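Local coordinates for protein hydrogenase (NiFe) small subunit HydA (PDB 3MYR) that serves as the iron-sulfur electron-transfer subunit of a [NiFe] hydrogenase, which probably oxidises molecular hydrogen and reduces an electron acceptor, at residues 149-154 with 231-236; 178-183 with 224-229; 187-192 with 237-242. One frame throughout, in Å; residues are numbered along the deposited sequence.

Interaction 1. Residues 149-154 with 231-236. With F3S (Fe3-s4 cluster), chain K.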
loop_
_atom_site.group_PDB
_atom_site.type_symbol
_atom_site.label_atom_id
_atom_site.label_comp_id
_atom_site.label_asym_id
_atom_site.label_seq_id
_atom_site.Cartn_x
_atom_site.Cartn_y
_atom_site.Cartn_z
ATOM N N PRO A 149 -1.182 -6.973 -12.806
ATOM C CA PRO A 149 -0.549 -7.244 -14.086
ATOM C C PRO A 149 0.894 -6.723 -14.010
ATOM O O PRO A 149 1.211 -5.790 -13.263
ATOM C CB PRO A 149 -1.364 -6.315 -15.096
ATOM C CG PRO A 149 -2.725 -6.045 -14.327
ATOM C CD PRO A 149 -2.221 -5.921 -12.905
ATOM N N ILE A 150 1.718 -7.252 -14.880
ATOM C CA ILE A 150 3.093 -6.754 -15.080
ATOM C C ILE A 150 3.156 -5.280 -15.461
ATOM O O ILE A 150 2.463 -4.839 -16.350
ATOM C CB ILE A 150 3.779 -7.586 -16.134
ATOM C CG1 ILE A 150 3.826 -9.075 -15.641
ATOM C CG2 ILE A 150 5.263 -7.133 -16.322
ATOM C CD1 ILE A 150 4.205 -10.096 -16.869
ATOM N N PRO A 151 4.111 -4.531 -14.877
ATOM C CA PRO A 151 4.033 -3.063 -15.108
ATOM C C PRO A 151 4.108 -2.752 -16.583
ATOM O O PRO A 151 3.329 -1.892 -17.049
ATOM C CB PRO A 151 5.314 -2.545 -14.431
ATOM C CG PRO A 151 5.432 -3.484 -13.185
ATOM C CD PRO A 151 4.924 -4.882 -13.704
ATOM N N MET A 152 5.067 -3.388 -17.303
ATOM C CA MET A 152 5.219 -3.056 -18.719
ATOM C C MET A 152 4.199 -3.722 -19.619
ATOM O O MET A 152 4.068 -3.321 -20.768
ATOM C CB MET A 152 6.640 -3.288 -19.189
ATOM C CG MET A 152 7.406 -1.993 -18.749
ATOM S SD MET A 152 8.871 -1.773 -19.653
ATOM C CE MET A 152 9.910 -3.107 -19.017
ATOM N N VAL A 153 3.334 -4.585 -19.048
ATOM C CA VAL A 153 2.110 -4.984 -19.779
ATOM C C VAL A 153 1.094 -3.875 -19.725
ATOM O O VAL A 153 0.441 -3.564 -20.731
ATOM C CB VAL A 153 1.537 -6.307 -19.236
ATOM C CG1 VAL A 153 0.116 -6.555 -19.775
ATOM C CG2 VAL A 153 2.493 -7.450 -19.594
ATOM N N ILE A 154 0.890 -3.287 -18.551
ATOM C CA ILE A 154 -0.041 -2.136 -18.462
ATOM C C ILE A 154 0.369 -1.015 -19.426
ATOM O O ILE A 154 -0.427 -0.581 -20.220
ATOM C CB ILE A 154 -0.170 -1.610 -17.053
ATOM C CG1 ILE A 154 -0.542 -2.771 -16.124
ATOM C CG2 ILE A 154 -1.272 -0.505 -16.940
ATOM C CD1 ILE A 154 -0.423 -2.384 -14.629
ATOM N N MET A 231 8.522 -12.013 -20.481
ATOM C CA MET A 231 8.867 -10.621 -20.214
ATOM C C MET A 231 9.479 -10.523 -18.813
ATOM O O MET A 231 10.384 -9.726 -18.574
ATOM C CB MET A 231 7.574 -9.753 -20.278
ATOM C CG MET A 231 7.875 -8.291 -19.996
ATOM S SD MET A 231 6.342 -7.338 -19.984
ATOM C CE MET A 231 5.728 -7.633 -21.723
ATOM N N LYS A 232 8.973 -11.329 -17.860
ATOM C CA LYS A 232 9.399 -11.215 -16.427
ATOM C C LYS A 232 8.971 -9.890 -15.819
ATOM O O LYS A 232 8.343 -9.089 -16.523
ATOM C CB LYS A 232 10.915 -11.388 -16.264
ATOM C CG LYS A 232 11.411 -12.728 -16.831
ATOM C CD LYS A 232 12.801 -12.984 -16.249
ATOM C CE LYS A 232 13.381 -14.271 -16.914
ATOM N NZ LYS A 232 14.811 -14.540 -16.426
ATOM N N TRP A 233 9.277 -9.685 -14.514
ATOM C CA TRP A 233 8.781 -8.575 -13.756
ATOM C C TRP A 233 9.816 -7.532 -13.448
ATOM O O TRP A 233 10.962 -7.870 -13.197
ATOM C CB TRP A 233 8.298 -9.086 -12.401
ATOM C CG TRP A 233 6.905 -9.561 -12.504
ATOM C CD1 TRP A 233 6.430 -10.809 -13.007
ATOM C CD2 TRP A 233 5.781 -8.805 -12.103
ATOM N NE1 TRP A 233 5.013 -10.822 -12.890
ATOM C CE2 TRP A 233 4.623 -9.634 -12.266
ATOM C CE3 TRP A 233 5.646 -7.549 -11.421
ATOM C CZ2 TRP A 233 3.322 -9.158 -11.971
ATOM C CZ3 TRP A 233 4.316 -7.090 -11.080
ATOM C CH2 TRP A 233 3.185 -7.914 -11.341
ATOM N N ASN A 234 9.407 -6.268 -13.377
ATOM C CA ASN A 234 10.286 -5.189 -12.851
ATOM C C ASN A 234 11.514 -4.982 -13.691
ATOM O O ASN A 234 12.665 -5.062 -13.218
ATOM C CB ASN A 234 10.645 -5.449 -11.369
ATOM C CG ASN A 234 9.363 -5.547 -10.475
ATOM O OD1 ASN A 234 8.945 -6.641 -10.049
ATOM N ND2 ASN A 234 8.719 -4.392 -10.211
ATOM N N ASP A 235 11.255 -4.682 -14.950
ATOM C CA ASP A 235 12.290 -4.497 -15.936
ATOM C C ASP A 235 13.144 -5.756 -16.125
ATOM O O ASP A 235 14.360 -5.662 -16.097
ATOM C CB ASP A 235 13.149 -3.287 -15.561
ATOM C CG ASP A 235 13.851 -2.689 -16.787
ATOM O OD1 ASP A 235 13.486 -3.118 -17.900
ATOM O OD2 ASP A 235 14.791 -1.909 -16.640
ATOM N N GLY A 236 12.498 -6.938 -16.210
ATOM C CA GLY A 236 13.214 -8.159 -16.575
ATOM C C GLY A 236 14.060 -8.728 -15.401
ATOM O O GLY A 236 14.953 -9.511 -15.639
HETATM FE FE1 F3S K . 1.629 -16.681 -11.968
HETATM FE FE3 F3S K . 0.663 -14.240 -11.407
HETATM FE FE4 F3S K . 2.628 -14.439 -13.104
HETATM S S1 F3S K . 0.964 -15.915 -9.925
HETATM S S2 F3S K . 3.750 -16.209 -12.517
HETATM S S3 F3S K . 0.573 -15.293 -13.409
HETATM S S4 F3S K . 2.391 -12.866 -11.622
#

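Interaction 2. Residues 178-183 with 224-229. With F3S (Fe3-s4 cluster), chain K.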
loop_
_atom_site.group_PDB
_atom_site.type_symbol
_atom_site.label_atom_id
_atom_site.label_comp_id
_atom_site.label_asym_id
_atom_site.label_seq_id
_atom_site.Cartn_x
_atom_site.Cartn_y
_atom_site.Cartn_z
ATOM N N ALA A 178 -0.674 -10.222 -27.108
ATOM C CA ALA A 178 0.796 -10.033 -27.022
ATOM C C ALA A 178 1.276 -10.423 -25.627
ATOM O O ALA A 178 2.477 -10.713 -25.425
ATOM C CB ALA A 178 1.219 -8.536 -27.316
ATOM N N PHE A 179 0.368 -10.324 -24.634
ATOM C CA PHE A 179 0.807 -10.510 -23.271
ATOM C C PHE A 179 0.193 -11.755 -22.658
ATOM O O PHE A 179 0.768 -12.332 -21.718
ATOM C CB PHE A 179 0.504 -9.227 -22.461
ATOM C CG PHE A 179 1.130 -8.001 -23.080
ATOM C CD1 PHE A 179 2.494 -8.001 -23.386
ATOM C CD2 PHE A 179 0.350 -6.930 -23.497
ATOM C CE1 PHE A 179 3.109 -6.874 -24.005
ATOM C CE2 PHE A 179 0.955 -5.800 -24.145
ATOM C CZ PHE A 179 2.309 -5.799 -24.398
ATOM N N TYR A 180 -0.986 -12.143 -23.178
ATOM C CA TYR A 180 -1.732 -13.218 -22.556
ATOM C C TYR A 180 -1.961 -14.373 -23.547
ATOM O O TYR A 180 -2.705 -15.281 -23.250
ATOM C CB TYR A 180 -3.066 -12.732 -22.016
ATOM C CG TYR A 180 -2.885 -11.668 -21.004
ATOM C CD1 TYR A 180 -2.885 -10.303 -21.396
ATOM C CD2 TYR A 180 -2.739 -11.976 -19.653
ATOM C CE1 TYR A 180 -2.760 -9.292 -20.442
ATOM C CE2 TYR A 180 -2.563 -10.953 -18.677
ATOM C CZ TYR A 180 -2.543 -9.635 -19.088
ATOM O OH TYR A 180 -2.340 -8.608 -18.183
ATOM N N GLY A 181 -1.258 -14.381 -24.673
ATOM C CA GLY A 181 -1.566 -15.332 -25.716
ATOM C C GLY A 181 -0.989 -16.718 -25.395
ATOM O O GLY A 181 -1.373 -17.675 -26.023
ATOM N N GLN A 182 -0.020 -16.825 -24.495
ATOM C CA GLN A 182 0.643 -18.155 -24.221
ATOM C C GLN A 182 0.611 -18.417 -22.741
ATOM O O GLN A 182 0.671 -17.477 -21.934
ATOM C CB GLN A 182 2.117 -18.172 -24.681
ATOM C CG GLN A 182 2.319 -17.872 -26.186
ATOM C CD GLN A 182 1.794 -18.952 -27.205
ATOM O OE1 GLN A 182 1.893 -18.735 -28.436
ATOM N NE2 GLN A 182 1.312 -20.109 -26.722
ATOM N N SER A 183 0.551 -19.686 -22.363
ATOM C CA SER A 183 0.473 -20.034 -20.966
ATOM C C SER A 183 1.856 -19.881 -20.384
ATOM O O SER A 183 2.874 -20.011 -21.088
ATOM C CB SER A 183 -0.006 -21.497 -20.756
ATOM O OG SER A 183 1.002 -22.403 -21.172
ATOM N N THR A 224 -2.521 -21.081 -16.696
ATOM C CA THR A 224 -2.418 -19.635 -16.511
ATOM C C THR A 224 -1.790 -18.926 -17.686
ATOM O O THR A 224 -0.669 -19.294 -18.117
ATOM C CB THR A 224 -1.606 -19.334 -15.209
ATOM O OG1 THR A 224 -2.280 -20.030 -14.121
ATOM C CG2 THR A 224 -1.631 -17.815 -14.920
ATOM N N TYR A 225 -2.457 -17.854 -18.138
ATOM C CA TYR A 225 -2.007 -17.117 -19.325
ATOM C C TYR A 225 -1.479 -15.733 -18.918
ATOM O O TYR A 225 -2.227 -14.973 -18.295
ATOM C CB TYR A 225 -3.171 -17.013 -20.385
ATOM C CG TYR A 225 -3.390 -18.354 -21.104
ATOM C CD1 TYR A 225 -2.828 -18.618 -22.375
ATOM C CD2 TYR A 225 -4.032 -19.390 -20.453
ATOM C CE1 TYR A 225 -2.979 -19.914 -22.987
ATOM C CE2 TYR A 225 -4.231 -20.639 -21.056
ATOM C CZ TYR A 225 -3.650 -20.901 -22.290
ATOM O OH TYR A 225 -3.822 -22.167 -22.803
ATOM N N ASN A 226 -0.177 -15.462 -19.129
ATOM C CA ASN A 226 0.446 -14.186 -18.660
ATOM C C ASN A 226 1.821 -14.177 -19.276
ATOM O O ASN A 226 2.202 -15.188 -19.865
ATOM C CB ASN A 226 0.519 -14.080 -17.125
ATOM C CG ASN A 226 0.505 -12.612 -16.641
ATOM O OD1 ASN A 226 0.792 -11.747 -17.412
ATOM N ND2 ASN A 226 0.085 -12.340 -15.390
ATOM N N ALA A 227 2.548 -13.052 -19.183
ATOM C CA ALA A 227 3.844 -12.881 -19.862
ATOM C C ALA A 227 5.017 -13.046 -18.883
ATOM O O ALA A 227 6.155 -12.694 -19.224
ATOM C CB ALA A 227 3.942 -11.459 -20.499
ATOM N N CYS A 228 4.742 -13.512 -17.663
ATOM C CA CYS A 228 5.769 -13.512 -16.607
ATOM C C CYS A 228 6.989 -14.354 -17.024
ATOM O O CYS A 228 8.115 -14.064 -16.620
ATOM C CB CYS A 228 5.174 -14.122 -15.314
ATOM S SG CYS A 228 3.579 -13.336 -14.900
ATOM N N ALA A 229 6.738 -15.477 -17.713
ATOM C CA ALA A 229 7.817 -16.407 -18.004
ATOM C C ALA A 229 8.734 -15.878 -19.133
ATOM O O ALA A 229 9.853 -16.329 -19.249
ATOM C CB ALA A 229 7.223 -17.820 -18.395
HETATM FE FE1 F3S K . 1.629 -16.681 -11.968
HETATM FE FE3 F3S K . 0.663 -14.240 -11.407
HETATM FE FE4 F3S K . 2.628 -14.439 -13.104
HETATM S S1 F3S K . 0.964 -15.915 -9.925
HETATM S S2 F3S K . 3.750 -16.209 -12.517
HETATM S S3 F3S K . 0.573 -15.293 -13.409
HETATM S S4 F3S K . 2.391 -12.866 -11.622
HETATM O O HOH W 1 0.420 -9.007 -16.889
#

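Interaction 3. Residues 187-192 with 237-242. With SF4 (iron/sulfur cluster), chain J; F3S (Fe3-s4 cluster), chain K.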
loop_
_atom_site.group_PDB
_atom_site.type_symbol
_atom_site.label_atom_id
_atom_site.label_comp_id
_atom_site.label_asym_id
_atom_site.label_seq_id
_atom_site.Cartn_x
_atom_site.Cartn_y
_atom_site.Cartn_z
ATOM N N ARG A 187 6.014 -21.594 -21.641
ATOM C CA ARG A 187 7.198 -20.766 -21.822
ATOM C C ARG A 187 8.222 -20.936 -20.687
ATOM O O ARG A 187 9.328 -20.463 -20.804
ATOM C CB ARG A 187 6.793 -19.264 -21.911
ATOM C CG ARG A 187 5.857 -18.939 -23.123
ATOM C CD ARG A 187 6.633 -19.243 -24.424
ATOM N NE ARG A 187 6.161 -18.450 -25.584
ATOM C CZ ARG A 187 6.545 -18.671 -26.837
ATOM N NH1 ARG A 187 7.399 -19.676 -27.127
ATOM N NH2 ARG A 187 6.121 -17.874 -27.788
ATOM N N CYS A 188 7.809 -21.567 -19.600
ATOM C CA CYS A 188 8.534 -21.638 -18.346
ATOM C C CYS A 188 9.893 -22.337 -18.476
ATOM O O CYS A 188 10.018 -23.436 -19.063
ATOM C CB CYS A 188 7.650 -22.380 -17.310
ATOM S SG CYS A 188 8.518 -22.544 -15.695
ATOM N N TYR A 189 10.934 -21.731 -17.912
ATOM C CA TYR A 189 12.270 -22.335 -18.000
ATOM C C TYR A 189 12.403 -23.663 -17.219
ATOM O O TYR A 189 13.400 -24.339 -17.410
ATOM C CB TYR A 189 13.382 -21.341 -17.598
ATOM C CG TYR A 189 13.490 -21.174 -16.084
ATOM C CD1 TYR A 189 14.551 -21.730 -15.364
ATOM C CD2 TYR A 189 12.505 -20.432 -15.366
ATOM C CE1 TYR A 189 14.649 -21.590 -13.946
ATOM C CE2 TYR A 189 12.558 -20.315 -13.937
ATOM C CZ TYR A 189 13.653 -20.871 -13.250
ATOM O OH TYR A 189 13.725 -20.770 -11.899
ATOM N N ARG A 190 11.408 -24.028 -16.380
ATOM C CA ARG A 190 11.438 -25.310 -15.648
ATOM C C ARG A 190 10.673 -26.373 -16.408
ATOM O O ARG A 190 10.663 -27.560 -16.031
ATOM C CB ARG A 190 10.869 -25.162 -14.230
ATOM C CG ARG A 190 11.586 -24.006 -13.423
ATOM C CD ARG A 190 11.273 -24.113 -11.954
ATOM N NE ARG A 190 11.934 -23.072 -11.191
ATOM C CZ ARG A 190 12.201 -23.110 -9.891
ATOM N NH1 ARG A 190 12.092 -24.251 -9.211
ATOM N NH2 ARG A 190 12.756 -22.032 -9.314
ATOM N N ARG A 191 10.080 -25.973 -17.512
ATOM C CA ARG A 191 9.210 -26.901 -18.265
ATOM C C ARG A 191 9.959 -28.132 -18.765
ATOM O O ARG A 191 9.417 -29.253 -18.663
ATOM C CB ARG A 191 8.493 -26.189 -19.446
ATOM C CG ARG A 191 7.695 -27.213 -20.377
ATOM C CD ARG A 191 6.468 -27.813 -19.572
ATOM N NE ARG A 191 5.673 -28.675 -20.488
ATOM C CZ ARG A 191 4.803 -28.222 -21.426
ATOM N NH1 ARG A 191 4.138 -29.073 -22.225
ATOM N NH2 ARG A 191 4.561 -26.924 -21.569
ATOM N N PRO A 192 11.219 -27.970 -19.280
ATOM C CA PRO A 192 11.821 -29.246 -19.703
ATOM C C PRO A 192 12.118 -30.177 -18.531
ATOM O O PRO A 192 12.183 -31.402 -18.722
ATOM C CB PRO A 192 13.123 -28.842 -20.354
ATOM C CG PRO A 192 12.757 -27.424 -20.954
ATOM C CD PRO A 192 11.953 -26.801 -19.821
ATOM N N THR A 237 13.731 -8.394 -14.146
ATOM C CA THR A 237 14.536 -8.779 -12.967
ATOM C C THR A 237 14.301 -10.275 -12.612
ATOM O O THR A 237 15.243 -11.015 -12.388
ATOM C CB THR A 237 14.185 -7.870 -11.741
ATOM O OG1 THR A 237 14.467 -6.487 -12.080
ATOM C CG2 THR A 237 14.964 -8.288 -10.472
ATOM N N SER A 238 13.044 -10.656 -12.450
ATOM C CA SER A 238 12.713 -11.974 -12.016
ATOM C C SER A 238 11.243 -12.219 -12.280
ATOM O O SER A 238 10.578 -11.437 -12.908
ATOM C CB SER A 238 13.032 -12.129 -10.541
ATOM O OG SER A 238 13.058 -13.509 -10.164
ATOM N N TRP A 239 10.758 -13.355 -11.855
ATOM C CA TRP A 239 9.331 -13.635 -11.861
ATOM C C TRP A 239 9.028 -14.731 -10.820
ATOM O O TRP A 239 9.941 -15.333 -10.273
ATOM C CB TRP A 239 8.830 -14.010 -13.242
ATOM C CG TRP A 239 9.346 -15.331 -13.791
ATOM C CD1 TRP A 239 10.576 -15.548 -14.341
ATOM C CD2 TRP A 239 8.559 -16.499 -14.063
ATOM N NE1 TRP A 239 10.617 -16.835 -14.874
ATOM C CE2 TRP A 239 9.388 -17.422 -14.711
ATOM C CE3 TRP A 239 7.178 -16.822 -13.869
ATOM C CZ2 TRP A 239 8.928 -18.680 -15.142
ATOM C CZ3 TRP A 239 6.721 -18.066 -14.281
ATOM C CH2 TRP A 239 7.595 -18.998 -14.868
ATOM N N PRO A 240 7.739 -14.965 -10.509
ATOM C CA PRO A 240 7.456 -15.783 -9.318
ATOM C C PRO A 240 8.110 -17.162 -9.317
ATOM O O PRO A 240 8.751 -17.533 -8.334
ATOM C CB PRO A 240 5.949 -15.942 -9.388
ATOM C CG PRO A 240 5.545 -14.440 -9.732
ATOM C CD PRO A 240 6.555 -14.188 -10.915
ATOM N N VAL A 241 8.059 -17.876 -10.428
ATOM C CA VAL A 241 8.638 -19.215 -10.461
ATOM C C VAL A 241 10.176 -19.134 -10.457
ATOM O O VAL A 241 10.865 -19.902 -9.783
ATOM C CB VAL A 241 8.122 -19.969 -11.738
ATOM C CG1 VAL A 241 9.019 -21.250 -12.022
ATOM C CG2 VAL A 241 6.613 -20.364 -11.548
ATOM N N GLU A 242 10.738 -18.105 -11.086
ATOM C CA GLU A 242 12.193 -17.990 -11.022
ATOM C C GLU A 242 12.690 -17.735 -9.588
ATOM O O GLU A 242 13.707 -18.264 -9.163
ATOM C CB GLU A 242 12.683 -16.870 -11.950
ATOM C CG GLU A 242 14.170 -16.677 -11.804
ATOM C CD GLU A 242 14.759 -15.606 -12.772
ATOM O OE1 GLU A 242 15.815 -15.047 -12.454
ATOM O OE2 GLU A 242 14.218 -15.352 -13.858
HETATM FE FE1 SF4 J . 7.061 -24.075 -14.793
HETATM FE FE2 SF4 J . 6.593 -26.552 -13.604
HETATM FE FE3 SF4 J . 4.973 -24.410 -13.075
HETATM FE FE4 SF4 J . 4.919 -25.625 -15.522
HETATM S S1 SF4 J . 4.323 -26.516 -13.518
HETATM S S2 SF4 J . 4.856 -23.409 -15.128
HETATM S S3 SF4 J . 7.150 -26.130 -15.790
HETATM S S4 SF4 J . 7.210 -24.605 -12.563
HETATM FE FE1 F3S K . 1.629 -16.681 -11.968
HETATM FE FE3 F3S K . 0.663 -14.240 -11.407
HETATM FE FE4 F3S K . 2.628 -14.439 -13.104
HETATM S S1 F3S K . 0.964 -15.915 -9.925
HETATM S S2 F3S K . 3.750 -16.209 -12.517
HETATM S S3 F3S K . 0.573 -15.293 -13.409
HETATM S S4 F3S K . 2.391 -12.866 -11.622
#

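Interaction 1. Residues 149-154 with 231-236
Ile150 lays its CG1 methylene over one face of the Trp233 indole, 3.7 Å from the centroid of the five-membered ring, a CH-pi contact displaced toward the rim of the ring system. It joins the start of helix 151-164 in the flavodoxin-like N-terminal domain to a loop of the C-terminal domain that lines the [3Fe-4S] cluster. The six-membered ring of the same indole meets the Pro151 ring and the main-chain oxygen of Pro149. Pro151 stands nearly perpendicular to it, its CD 3.5 Å from Trp233 CZ3, while Pro149 O lies 3.5 Å from Trp233 CH2. Tryptophan suits the site because it offers a broad apolar plate to the helix start while its NE1 corner approaches the cluster, 3.6 Å from sulfur S4 of F3S.

The two branches of Ile150 serve different neighbours. With CG1 beside the backbone N (chi1 -61°), CG2 is turned anti to that nitrogen and meets Met231 SD at 3.8 Å. Met231 runs antiparallel to Ile150, its chain straight until it bends at the last torsion (chi3 -60°), and its SD also lies 3.9 Å from Val153 CG2. A long, flexible thioether can thus fit against two branched side chains.

Behind this layer, Ile150 holds the N-cap position, and its carbonyl oxygen takes the N-H groups of both Val153 and Ile154, fixing the first turn. Pro151, which has no N-H to satisfy, fits that turn well. Ser20 OG of helix 16-23 hydrogen-bonds Pro149 O, and Phe179 packs on both Val153 and Met231. At the subunit interface, Asn234 ND2 hydrogen-bonds Asn212 O of the large subunit. Toward the surface, the bent thioether of Met152 brings its CE 3.7 Å from Asp235 OD1.

Interaction 2. Residues 178-183 with 224-229
Asn226 OD1 is gripped by two donors, the backbone N of Ala227 at 2.8 Å and a water at the same distance, and this water also donates to Tyr180 OH at 3.1 Å, bridging the two segments. The setting is the loop of the C-terminal domain that carries Cys228, a ligand of the [3Fe-4S] cluster, lying against helix 177-180 and joined to the following chain by a single beta bridge between Ser183 and Tyr225. With its CG swung roughly anti to the backbone N (chi1 -153°), Asn226 runs alongside Tyr180, amide and ring only 26° apart. The opposite end of the amide, ND2, lies 3.6 Å from sulfur S3 of F3S. Asparagine suits the place because one short side chain accepts with its oxygen while its nitrogen faces the cluster. Replacing Asn226 by an alanine is likely to leave Ala227 N without this acceptor and the water with only Tyr180 OH of its two, and to open a gap between the Tyr180 ring and S3.

Tyr180 is held from several directions: its OH hydrogen-bonds Pro145 O, and its ring edge receives Tyr225 O nearly in plane, 3.3 Å from CD2. That carbonyl oxygen is itself hydrogen-bonded by Ser251 OG. At the beta bridge, Ser183 is small enough to sit over one face of the Tyr225 ring, its CB 4.1 Å from the centroid in a CH-pi contact. Ser183 CA makes a CA-H...O contact of 3.2 Å with Thr224 O, and Ser183 OG bonds Asp186 N, fixing the serine on its polar side as well. Tyr180 O lies at the edge of the Tyr225 ring, near CB and CD1. At the cluster, Thr224 CG2 approaches S3, and Cys228 SG binds iron FE4 at 2.3 Å.

Interaction 3. Residues 187-192 with 237-242
Val241 CG1 is a knob set into a hollow of the 188-191 turn, floored by Cys188 SG at 3.9 Å and walled by Arg190 NE at 3.5 Å and the Tyr189 ring. This type I turn leads into helix 191-195 and belongs to the C-terminal domain, where Cys188 SG binds iron FE1 of a [4Fe-4S] cluster at 2.3 Å. The Cys188 sulfur also accepts from Arg190 N, a capping bond within the turn, which Arg191 N to Cys188 O closes.

Arg190 lies across the Tyr189 ring, its CG over the centre, and its NE and NH2 both grip Tyr189 OH side-on. Its straight chain passes alongside Val241, while NH1 is held by Trp212 O. Tyr189 in turn packs against the backbone bump of Glu242, its OH 3.3 Å from Glu242 CA, and that hydroxyl also bonds Ser232 OG of the large subunit.

Trp239 suits its place by length. Its CG sits between the backbone N and the carbonyl carbon (chi1 67°), which carries the indole toward the turn. There its CZ2-CH2 edge abuts Tyr189 CD2 and Cys188 SG, an edge-on sulfur-aromatic contact 80° off the ring normal; another edge reaches the [3Fe-4S] cluster, where Trp239 CE3 is 3.7 Å from sulfur S2.

The three contacts gather round the [3Fe-4S] cluster, which all of them touch, and interaction 3 continues to the next [4Fe-4S] cluster, consistent with an electron path between the two. Interactions 1 and 2, centres about 11 Å apart, meet at the cluster ligand: Trp233 NE1 packs 3.5 Å from Cys228 SG, and away from the cluster Met231 CE lies 3.6 Å from Phe179 CE1. Interactions 1 and 3 are tied by a probable hydrogen bond from Trp233 N to Ser238 O (2.7 Å) and a salt bridge from Lys232 NZ to Glu242 OE2 (2.8 Å). Between interactions 2 and 3, Cys228 O packs 3.3 Å from Trp239 CG.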